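Local coordinates for MgGH51 (Meripilus giganteus, PDB 6ZPV), which probably removes terminal alpha-L-arabinofuranosyl residues from arabinose-containing glycans, acting as a hydrolase of glycoside hydrolase family 51, at residues 76-81 against 192-197; 570-575 against 622-627. One frame throughout, in Å; residues are numbered along the deposited sequence.

Contact 1: residues 76-81 against 192-197; sequences NALPNS and FAMFSL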
# COMPACT_ATOMS: atom_id res chain seq x y z
N ASN A 76 -4.76 7.62 27.73
CA ASN A 76 -5.92 6.74 27.72
C ASN A 76 -6.07 6.06 26.35
O ASN A 76 -6.77 5.03 26.28
CB ASN A 76 -7.18 7.42 28.16
CG ASN A 76 -7.32 7.51 29.66
OD1 ASN A 76 -8.41 7.08 30.21
ND2 ASN A 76 -6.39 8.09 30.32
N ALA A 77 -5.44 6.56 25.30
CA ALA A 77 -5.45 5.88 23.99
C ALA A 77 -4.56 4.63 24.01
O ALA A 77 -4.71 3.82 23.10
CB ALA A 77 -5.00 6.82 22.89
N LEU A 78 -3.65 4.54 24.97
CA LEU A 78 -2.67 3.46 25.10
C LEU A 78 -2.76 2.90 26.51
O LEU A 78 -1.83 3.07 27.34
CB LEU A 78 -1.25 3.96 24.77
CG LEU A 78 -1.08 4.50 23.33
CD1 LEU A 78 0.33 5.09 23.18
CD2 LEU A 78 -1.34 3.42 22.28
N PRO A 79 -3.85 2.16 26.81
CA PRO A 79 -4.09 1.75 28.20
C PRO A 79 -3.18 0.64 28.72
O PRO A 79 -3.17 0.41 29.94
CB PRO A 79 -5.55 1.26 28.14
CG PRO A 79 -5.73 0.81 26.71
CD PRO A 79 -4.98 1.85 25.94
N ASN A 80 -2.45 -0.04 27.82
CA ASN A 80 -1.60 -1.15 28.23
C ASN A 80 -0.16 -0.70 28.34
O ASN A 80 0.32 0.09 27.57
CB ASN A 80 -1.74 -2.28 27.21
CG ASN A 80 -3.13 -2.91 27.16
OD1 ASN A 80 -3.85 -2.92 28.17
ND2 ASN A 80 -3.48 -3.44 25.97
N SER A 81 0.53 -1.31 29.31
CA SER A 81 1.95 -1.12 29.56
C SER A 81 2.67 -2.46 29.65
O SER A 81 2.05 -3.46 30.05
CB SER A 81 2.22 -0.34 30.84
OG SER A 81 1.68 0.96 30.75
N PHE A 192 6.66 0.30 31.12
CA PHE A 192 7.03 0.90 29.83
C PHE A 192 5.82 1.02 28.93
O PHE A 192 4.90 0.16 29.02
CB PHE A 192 8.09 0.05 29.12
CG PHE A 192 9.45 -0.01 29.76
CD1 PHE A 192 10.40 0.92 29.42
CD2 PHE A 192 9.79 -1.03 30.67
CE1 PHE A 192 11.66 0.86 29.99
CE2 PHE A 192 11.06 -1.07 31.20
CZ PHE A 192 11.99 -0.14 30.86
N ALA A 193 5.85 1.97 28.02
CA ALA A 193 4.77 2.12 27.05
C ALA A 193 5.32 2.79 25.80
O ALA A 193 6.36 3.46 25.86
CB ALA A 193 3.60 2.92 27.63
N MET A 194 4.56 2.67 24.71
CA MET A 194 4.81 3.48 23.50
C MET A 194 6.29 3.45 23.10
O MET A 194 6.96 4.48 23.01
CB MET A 194 4.29 4.92 23.70
CG MET A 194 4.21 5.79 22.49
SD MET A 194 3.27 5.14 21.08
CE MET A 194 4.60 4.66 19.96
N PHE A 195 6.75 2.26 22.74
CA PHE A 195 8.09 2.10 22.16
C PHE A 195 8.09 2.46 20.70
O PHE A 195 7.08 2.31 20.01
CB PHE A 195 8.51 0.63 22.28
CG PHE A 195 8.71 0.10 23.68
CD1 PHE A 195 9.96 0.16 24.28
CD2 PHE A 195 7.70 -0.53 24.38
CE1 PHE A 195 10.22 -0.41 25.53
CE2 PHE A 195 7.94 -1.09 25.64
CZ PHE A 195 9.19 -1.03 26.21
N SER A 196 9.27 2.81 20.19
CA SER A 196 9.40 3.04 18.75
C SER A 196 10.87 2.92 18.31
O SER A 196 11.76 3.39 19.03
CB SER A 196 8.88 4.43 18.38
OG SER A 196 8.99 4.71 16.98
N LEU A 197 11.10 2.37 17.13
CA LEU A 197 12.40 2.39 16.50
C LEU A 197 12.24 2.65 15.01
O LEU A 197 11.58 1.86 14.32
CB LEU A 197 13.16 1.06 16.72
CG LEU A 197 14.57 1.03 16.15
CD1 LEU A 197 15.53 1.90 16.94
CD2 LEU A 197 15.12 -0.38 16.06
O HOH W 1 1.88 1.26 25.32
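L78 and M194 meet where two neighbouring antiparallel strands, 80-85 and 189-198, diverge at the start of strand 80-85, in the interior of one sheet of a beta-sandwich built from two five-stranded sheets. L78, in the loop leading into the first strand, reaches across with one methyl: its CD1 lies 3.6 Å from M194 SD. The leucine's CG stands anti to its own carbonyl carbon (chi1 -60°), and an extended second torsion carries CD1 onward to the sulfur. M194 bends at chi2 (54°), which folds its chain round so that CB, CG and SD all border this one methyl, the two side chains meeting at a slant. Q44 lies against L78 and F117 against M194, so the apolar pair is buried.

At N80 the strand begins, but the backbones are still too far apart to bond directly. The CA atoms of L78 and M194 are 7.6 Å apart, those of S81 and A193 5.0 Å, and M194 itself has a left-handed backbone conformation. One water fills the wedge, donating to N80 O at 3.0 Å and accepting from M194 N at 3.1 Å, which satisfies both buried backbone groups. The N80 side chain leads away from strand 189-198, and its ND2 is held by the carbonyls of F43 and V46.

With S81 the chains come close, just ahead of the backbone pairing of F192 with L82. F192, whose ring fits edge-to-face with F96 inside the sandwich, presents its O 3.3 Å from S81 CA, a close approach without a hydrogen bond. The S81 hydroxyl is hydrogen-bonded to D70 OD2 instead, and its OG passes 4.2 Å from A193 CB.

Contact 2: residues 570-575 against 622-627; sequences NSVSST and ITVTTN. With SO4 (sulfate ion), chain H.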
# COMPACT_ATOMS: atom_id res chain seq x y z
N ASN A 570 3.64 12.00 -41.08
CA ASN A 570 4.64 12.81 -41.81
C ASN A 570 6.05 12.24 -41.64
O ASN A 570 6.80 12.12 -42.66
CB ASN A 570 4.61 14.25 -41.34
CG ASN A 570 3.29 14.88 -41.66
OD1 ASN A 570 2.90 14.88 -42.81
ND2 ASN A 570 2.58 15.35 -40.65
N SER A 571 6.42 11.98 -40.41
CA SER A 571 7.77 11.47 -40.09
C SER A 571 7.69 10.43 -38.99
O SER A 571 6.85 10.59 -38.04
CB SER A 571 8.69 12.53 -39.73
OG SER A 571 8.24 13.22 -38.61
N VAL A 572 8.57 9.44 -39.03
CA VAL A 572 8.76 8.46 -37.93
C VAL A 572 10.28 8.33 -37.78
O VAL A 572 11.04 8.22 -38.80
CB VAL A 572 8.14 7.09 -38.24
CG1 VAL A 572 8.39 6.05 -37.15
CG2 VAL A 572 6.67 7.24 -38.56
N SER A 573 10.76 8.31 -36.56
CA SER A 573 12.17 8.10 -36.29
C SER A 573 12.67 6.81 -36.93
O SER A 573 11.96 5.85 -37.06
CB SER A 573 12.41 8.14 -34.81
OG SER A 573 11.68 7.16 -34.09
N SER A 574 13.97 6.84 -37.30
CA SER A 574 14.66 5.71 -37.95
C SER A 574 15.07 4.64 -36.96
O SER A 574 15.46 3.56 -37.38
CB SER A 574 15.89 6.24 -38.75
OG SER A 574 15.36 6.99 -39.85
N THR A 575 15.11 5.00 -35.66
CA THR A 575 15.37 4.05 -34.58
C THR A 575 14.33 4.26 -33.48
O THR A 575 13.65 5.30 -33.44
CB THR A 575 16.79 4.22 -34.00
OG1 THR A 575 16.88 5.51 -33.40
CG2 THR A 575 17.87 4.01 -35.02
N ILE A 622 7.62 -0.61 -27.64
CA ILE A 622 8.46 0.00 -28.68
C ILE A 622 8.16 1.49 -28.65
O ILE A 622 6.97 1.88 -28.77
CB ILE A 622 8.21 -0.60 -30.09
CG1 ILE A 622 8.64 -2.06 -30.07
CG2 ILE A 622 8.99 0.22 -31.13
CD1 ILE A 622 8.29 -2.83 -31.36
N THR A 623 9.18 2.34 -28.49
CA THR A 623 9.01 3.80 -28.47
C THR A 623 9.70 4.39 -29.68
O THR A 623 10.94 4.23 -29.83
CB THR A 623 9.55 4.40 -27.18
OG1 THR A 623 8.93 3.75 -26.05
CG2 THR A 623 9.29 5.88 -27.11
N VAL A 624 8.96 5.12 -30.48
CA VAL A 624 9.49 5.87 -31.64
C VAL A 624 9.03 7.32 -31.50
O VAL A 624 8.18 7.63 -30.65
CB VAL A 624 8.98 5.24 -32.96
CG1 VAL A 624 9.59 3.87 -33.13
CG2 VAL A 624 7.48 5.21 -33.12
N THR A 625 9.54 8.20 -32.32
CA THR A 625 9.04 9.58 -32.42
C THR A 625 8.23 9.68 -33.71
O THR A 625 8.73 9.31 -34.77
CB THR A 625 10.14 10.61 -32.30
OG1 THR A 625 10.82 10.40 -31.06
CG2 THR A 625 9.61 12.00 -32.36
N THR A 626 7.03 10.28 -33.62
CA THR A 626 6.17 10.51 -34.81
C THR A 626 5.72 11.96 -34.86
O THR A 626 5.52 12.58 -33.80
CB THR A 626 4.97 9.57 -34.85
OG1 THR A 626 4.07 9.91 -33.80
CG2 THR A 626 5.36 8.12 -34.79
N ASN A 627 5.48 12.44 -36.07
CA ASN A 627 4.82 13.76 -36.29
C ASN A 627 4.02 13.67 -37.60
O ASN A 627 4.23 12.74 -38.38
CB ASN A 627 5.80 14.96 -36.22
CG ASN A 627 6.48 15.23 -34.88
OD1 ASN A 627 5.89 15.92 -34.02
ND2 ASN A 627 7.74 14.78 -34.71
OXT ASN A 627 3.19 14.58 -37.86
S SO4 H . 15.70 10.34 -37.35
O1 SO4 H . 14.48 11.08 -37.18
O2 SO4 H . 15.58 9.16 -36.49
O3 SO4 H . 15.63 9.80 -38.69
O4 SO4 H . 16.81 11.16 -37.29
O HOH W 2 9.64 11.80 -36.36
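Backbone bonds join S571-S573 to T625-N627 in antiparallel fashion. S573 N donates to T625 O at 2.9 Å, and N627 N donates to S571 O at 3.0 Å; between them V572 and T626 form a single beta bridge, each turning its CA-H to the other segment, V572 to T625 O and T626 to S571 O. At the chain end S571 N reaches N627 O at 3.1 Å from well above the carboxylate plane (42°), while N570 N adds a weak bond to the same oxygen. N570 ND2 lies 3.0 Å from the other terminal oxygen, OXT, but both asparagines have a second conformer, so this bond may be only partly formed.

Among side-chain bonds, S573 OG both accepts and donates. Set between its backbone N and carbonyl carbon (chi1 59°), it accepts from T625 N at 3.0 Å in a nearly straight bond (172°) and donates to T575 O at 2.8 Å. With an alanine here, T625 N and T575 O would probably lose their shared partner, and the detour through S574 into strand 575-582 would be less firmly fixed.

Apolar contact is light: V572 CG1 lies 4.2 Å from V624 CG2, and V572 runs alongside T626, whose hydroxyl bonds to T548. A water joins S571 OG to T625 O. At exposed S574 the backbone N donates to O2 of a sulfate, probably from the crystallisation liquor, at 2.9 Å.

N570 and S571 together facing N627 make a classic beta bulge, its extra residue in 570-575, where this segment pairs with the chain's end in the C-terminal antiparallel beta domain.

Overall arrangement
The chain starts in the C-terminal beta sheet, through strand 11-12, then supplies strand 20-21 to the eight-stranded parallel sheet before entering the beta-sandwich. There contact 1 closes a loop of 110 residues, half of them strand, bringing strand 189-198 back beside the start of strand 80-85. The chain next builds the remaining parallel strands, from 224-227 to 474-479, and returns to the C-terminal sheet, where contact 2 closes a shorter, 46-residue excursion through strands 575-582, 600-605 and 609-614. The two loops follow in series, neither nested nor crossed. Their centres lie about 61 Å apart, on opposite sides of the chain's centre, each tying together its own beta domain.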